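Side-chain contact in putative platelet activating factor (Streptococcus pneumoniae, PDB 2HSJ), which is of unknown function but belongs to the GDSL-like lipase/acylhydrolase family of SGNH hydrolases and is probably an esterase related to platelet-activating factor acetylhydrolases: residues G67-T70 / G71-L74. Residues are numbered along the deposited sequence; the frame is centred on the assembly and turned at random.
Sequences GYQT and GLLL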
loop_
_atom_site.group_PDB
_atom_site.type_symbol
_atom_site.label_atom_id
_atom_site.label_comp_id
_atom_site.label_asym_id
_atom_site.label_seq_id
_atom_site.Cartn_x
_atom_site.Cartn_y
_atom_site.Cartn_z
ATOM N N GLY D 67 27.014 4.519 11.770
ATOM C CA GLY D 67 28.140 3.914 12.442
ATOM C C GLY D 67 28.112 2.391 12.508
ATOM O O GLY D 67 28.965 1.789 13.185
ATOM N N TYR D 68 27.175 1.745 11.803
ATOM C CA TYR D 68 27.003 0.293 12.000
ATOM C C TYR D 68 28.156 -0.470 11.366
ATOM O O TYR D 68 28.754 -0.018 10.395
ATOM C CB TYR D 68 25.724 -0.183 11.338
ATOM C CG TYR D 68 24.732 -0.894 12.243
ATOM C CD1 TYR D 68 24.611 -0.573 13.608
ATOM C CD2 TYR D 68 23.843 -1.843 11.702
ATOM C CE1 TYR D 68 23.626 -1.211 14.406
ATOM C CE2 TYR D 68 22.875 -2.451 12.478
ATOM C CZ TYR D 68 22.767 -2.130 13.798
ATOM O OH TYR D 68 21.814 -2.739 14.555
ATOM N N GLN D 69 28.438 -1.610 11.957
ATOM C CA GLN D 69 29.452 -2.544 11.489
ATOM C C GLN D 69 28.779 -3.891 11.411
ATOM O O GLN D 69 27.744 -4.106 12.026
ATOM C CB GLN D 69 30.599 -2.653 12.480
ATOM C CG GLN D 69 31.374 -1.375 12.671
ATOM C CD GLN D 69 32.345 -1.487 13.833
ATOM O OE1 GLN D 69 32.303 -0.694 14.763
ATOM N NE2 GLN D 69 33.212 -2.480 13.787
ATOM N N THR D 70 29.408 -4.828 10.707
ATOM C CA THR D 70 28.803 -6.153 10.494
ATOM C C THR D 70 28.477 -6.868 11.806
ATOM O O THR D 70 27.452 -7.511 11.936
ATOM C CB THR D 70 29.687 -7.085 9.595
ATOM O OG1 THR D 70 30.927 -7.377 10.265
ATOM C CG2 THR D 70 29.943 -6.442 8.184
ATOM N N GLY D 71 29.359 -6.764 12.795
ATOM C CA GLY D 71 29.094 -7.422 14.079
ATOM C C GLY D 71 27.883 -6.878 14.825
ATOM O O GLY D 71 27.132 -7.644 15.441
ATOM N N LEU D 72 27.690 -5.553 14.759
ATOM C CA LEU D 72 26.566 -4.922 15.445
ATOM C C LEU D 72 25.261 -5.329 14.768
ATOM O O LEU D 72 24.242 -5.595 15.434
ATOM C CB LEU D 72 26.701 -3.394 15.400
ATOM C CG LEU D 72 27.951 -2.783 16.030
ATOM C CD1 LEU D 72 28.015 -1.273 15.702
ATOM C CD2 LEU D 72 27.965 -3.015 17.538
ATOM N N LEU D 73 25.308 -5.409 13.443
ATOM C CA LEU D 73 24.121 -5.801 12.680
ATOM C C LEU D 73 23.728 -7.233 12.983
ATOM O O LEU D 73 22.556 -7.528 13.212
ATOM C CB LEU D 73 24.330 -5.602 11.168
ATOM C CG LEU D 73 23.282 -6.179 10.218
ATOM C CD1 LEU D 73 21.943 -5.519 10.546
ATOM C CD2 LEU D 73 23.682 -5.917 8.764
ATOM N N LEU D 74 24.711 -8.122 13.000
ATOM C CA LEU D 74 24.418 -9.507 13.328
ATOM C C LEU D 74 23.781 -9.656 14.717
ATOM O O LEU D 74 22.772 -10.342 14.880
ATOM C CB LEU D 74 25.695 -10.357 13.230
ATOM C CG LEU D 74 25.511 -11.815 13.673
ATOM C CD1 LEU D 74 24.479 -12.563 12.800
ATOM C CD2 LEU D 74 26.861 -12.526 13.686
#
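The first turn of helix 70-75 starts at the N-cap residue Gln-69, and the ring of Tyr-68, from the loop before it, folds back against Leu-72 and Leu-73. Leu-72 lays its CB over one ring face in a CH-pi contact, 4.2 Å from the Tyr-68 centroid and 26° off the normal. Leu-73 crosses the tyrosine at about a right angle, its CB 3.7 Å from Tyr-68 CE2. With CG anti to its own backbone N (chi1 170°), Leu-73 also brings CD1 up to that same ring carbon. In the backbone of the same turn, the carbonyl O of Gln-69 accepts a nearly straight bond from Leu-73 N at 3.1 Å and a weak, bent one from Leu-72 N; Leu-74 N then reaches Thr-70 O at 3.0 Å, continuing the helical pattern. The tyrosine hydroxyl is hydrogen-bonded to His-80 and Gln-21, which fix the far end of the ring, while Thr-70 OG1 bonds to Asp-97 and Asn-110. The turn follows strand 60-64, an outermost strand of the parallel sheet within the chain; Tyr-68 and Leu-72 touch Gln-17 of helix 3-30, whereas Thr-70, Leu-73 and Leu-74 pack on helix 104-121.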